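Local structure of neuraminidase (Influenza A virus, 4GDI) at residues Tyr199-Thr204 with Ser321-Pro326. The protein is a neuraminidase-like homotetramer of a bat influenza A virus that may cleave terminal sialic acids, although its putative active site has diverged. Sequence-based numbering, arbitrary orientation.
Sequences YSTCYT and SGFFQP
T201 and G322 face each other where strands 200-204 and 321-324 run side by side in nearly the same direction, their axes 5.7 Å apart at closest and inclined at 24°. They do not pair main chain to main chain; side chains reach across instead. At one end the hydroxyl OG1 of T201 accepts the backbone N-H of F323 at 2.7 Å, and S150 OG bonds to the same oxygen. That OG1 also lies against G322 CA, where the lack of a side chain leaves room for it. Further along, the rings of Y203 and F323 form an edge-to-face pair, planes at 73°. Y203 CD1 sits over the centre of the F323 face, while the rim of F323 near CD2 meets the T201 carbonyl. With CG between the backbone N and the carbonyl carbon (chi1 62°), Y203 turns its CD1 edge to F323, and its OH is hydrogen-bonded to OE2 of E274. F270 also meets the F323 ring.

In this six-bladed neuraminidase propeller, strands 200-204 and 321-324 are the innermost strands of two blades, each a four-stranded antiparallel sheet, and the two come together near the centre of the molecule. Strand 208-214 pairs with 200-205 along its edge, with C202 tied to C211 by a disulfide; strand 338-346 pairs with 317-324.

Just past the end of its strand, Q325 uses its amide like a backbone peptide. NE2 donates to T204 O at 2.8 Å, that oxygen lying close to the amide plane, and OE1 accepts T204 N at 3.0 Å, with that nitrogen well above the plane of the glutamine carbonyl. These two bonds fix which way round the amide sits. T204 CG2 packs against OE1 at 3.4 Å, whereas the threonine's own OG1 bonds to L208 O.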
loop_
_atom_site.group_PDB
_atom_site.type_symbol
_atom_site.label_atom_id
_atom_site.label_comp_id
_atom_site.label_asym_id
_atom_site.label_seq_id
_atom_site.Cartn_x
_atom_site.Cartn_y
_atom_site.Cartn_z
ATOM N N TYR A 199 -27.328 -16.653 13.369
ATOM C CA TYR A 199 -26.232 -15.750 13.696
ATOM C C TYR A 199 -25.234 -16.333 14.704
ATOM O O TYR A 199 -24.739 -15.608 15.577
ATOM C CB TYR A 199 -26.768 -14.446 14.277
ATOM C CG TYR A 199 -27.900 -13.792 13.526
ATOM C CD1 TYR A 199 -28.073 -13.981 12.163
ATOM C CD2 TYR A 199 -28.795 -12.956 14.193
ATOM C CE1 TYR A 199 -29.109 -13.343 11.479
ATOM C CE2 TYR A 199 -29.838 -12.328 13.525
ATOM C CZ TYR A 199 -29.984 -12.521 12.171
ATOM O OH TYR A 199 -31.014 -11.895 11.517
ATOM N N SER A 200 -24.939 -17.625 14.593
ATOM C CA SER A 200 -23.960 -18.247 15.472
ATOM C C SER A 200 -22.695 -17.416 15.516
ATOM O O SER A 200 -22.137 -17.087 14.473
ATOM C CB SER A 200 -23.579 -19.647 14.969
ATOM O OG SER A 200 -24.673 -20.527 15.041
ATOM N N THR A 201 -22.216 -17.122 16.720
ATOM C CA THR A 201 -20.897 -16.558 16.902
ATOM C C THR A 201 -20.162 -17.455 17.898
ATOM O O THR A 201 -20.697 -17.818 18.953
ATOM C CB THR A 201 -20.953 -15.074 17.349
ATOM O OG1 THR A 201 -19.635 -14.566 17.585
ATOM C CG2 THR A 201 -21.784 -14.898 18.641
ATOM N N CYS A 202 -18.936 -17.834 17.549
ATOM C CA CYS A 202 -18.282 -18.977 18.189
ATOM C C CYS A 202 -16.827 -18.691 18.553
ATOM O O CYS A 202 -16.203 -17.770 18.012
ATOM C CB CYS A 202 -18.267 -20.176 17.227
ATOM S SG CYS A 202 -19.837 -20.679 16.461
ATOM N N TYR A 203 -16.290 -19.513 19.451
ATOM C CA TYR A 203 -14.866 -19.514 19.760
ATOM C C TYR A 203 -14.498 -20.956 20.061
ATOM O O TYR A 203 -15.381 -21.810 20.173
ATOM C CB TYR A 203 -14.528 -18.590 20.934
ATOM C CG TYR A 203 -15.182 -18.991 22.223
ATOM C CD1 TYR A 203 -16.458 -18.534 22.547
ATOM C CD2 TYR A 203 -14.531 -19.828 23.124
ATOM C CE1 TYR A 203 -17.070 -18.898 23.737
ATOM C CE2 TYR A 203 -15.132 -20.195 24.322
ATOM C CZ TYR A 203 -16.404 -19.728 24.614
ATOM O OH TYR A 203 -17.004 -20.097 25.784
ATOM N N THR A 204 -13.201 -21.238 20.149
ATOM C CA THR A 204 -12.754 -22.583 20.475
ATOM C C THR A 204 -11.764 -22.597 21.643
ATOM O O THR A 204 -10.948 -21.689 21.804
ATOM C CB THR A 204 -12.112 -23.270 19.268
ATOM O OG1 THR A 204 -11.747 -24.609 19.634
ATOM C CG2 THR A 204 -10.884 -22.514 18.811
ATOM N N SER A 321 -22.971 -8.057 17.854
ATOM C CA SER A 321 -21.681 -8.308 18.478
ATOM C C SER A 321 -21.350 -9.798 18.386
ATOM O O SER A 321 -22.241 -10.633 18.233
ATOM C CB SER A 321 -21.699 -7.839 19.947
ATOM O OG SER A 321 -22.713 -8.512 20.691
ATOM N N GLY A 322 -20.071 -10.143 18.487
ATOM C CA GLY A 322 -19.694 -11.551 18.439
ATOM C C GLY A 322 -18.225 -11.745 18.690
ATOM O O GLY A 322 -17.471 -10.772 18.793
ATOM N N PHE A 323 -17.816 -13.007 18.777
ATOM C CA PHE A 323 -16.457 -13.341 19.165
ATOM C C PHE A 323 -15.461 -13.263 18.028
ATOM O O PHE A 323 -15.800 -13.500 16.868
ATOM C CB PHE A 323 -16.396 -14.788 19.664
ATOM C CG PHE A 323 -17.177 -15.043 20.910
ATOM C CD1 PHE A 323 -16.793 -14.475 22.107
ATOM C CD2 PHE A 323 -18.256 -15.922 20.891
ATOM C CE1 PHE A 323 -17.498 -14.732 23.256
ATOM C CE2 PHE A 323 -18.962 -16.183 22.032
ATOM C CZ PHE A 323 -18.572 -15.596 23.222
ATOM N N PHE A 324 -14.217 -12.961 18.376
ATOM C CA PHE A 324 -13.081 -13.382 17.551
ATOM C C PHE A 324 -11.906 -13.731 18.458
ATOM O O PHE A 324 -11.854 -13.310 19.621
ATOM C CB PHE A 324 -12.675 -12.329 16.517
ATOM C CG PHE A 324 -11.971 -11.114 17.094
ATOM C CD1 PHE A 324 -12.693 -10.025 17.553
ATOM C CD2 PHE A 324 -10.584 -11.046 17.109
ATOM C CE1 PHE A 324 -12.042 -8.891 18.044
ATOM C CE2 PHE A 324 -9.918 -9.928 17.607
ATOM C CZ PHE A 324 -10.648 -8.840 18.067
ATOM N N GLN A 325 -10.986 -14.532 17.943
ATOM C CA GLN A 325 -9.838 -14.954 18.742
ATOM C C GLN A 325 -8.531 -14.575 18.060
ATOM O O GLN A 325 -8.300 -14.935 16.904
ATOM C CB GLN A 325 -9.859 -16.469 18.987
ATOM C CG GLN A 325 -10.972 -16.942 19.903
ATOM C CD GLN A 325 -10.976 -18.454 20.051
ATOM O OE1 GLN A 325 -11.285 -19.183 19.100
ATOM N NE2 GLN A 325 -10.602 -18.931 21.221
ATOM N N PRO A 326 -7.672 -13.843 18.783
ATOM C CA PRO A 326 -6.308 -13.613 18.298
ATOM C C PRO A 326 -5.630 -14.961 18.111
ATOM O O PRO A 326 -5.866 -15.859 18.911
ATOM C CB PRO A 326 -5.640 -12.849 19.443
ATOM C CG PRO A 326 -6.758 -12.314 20.282
ATOM C CD PRO A 326 -7.902 -13.271 20.120
#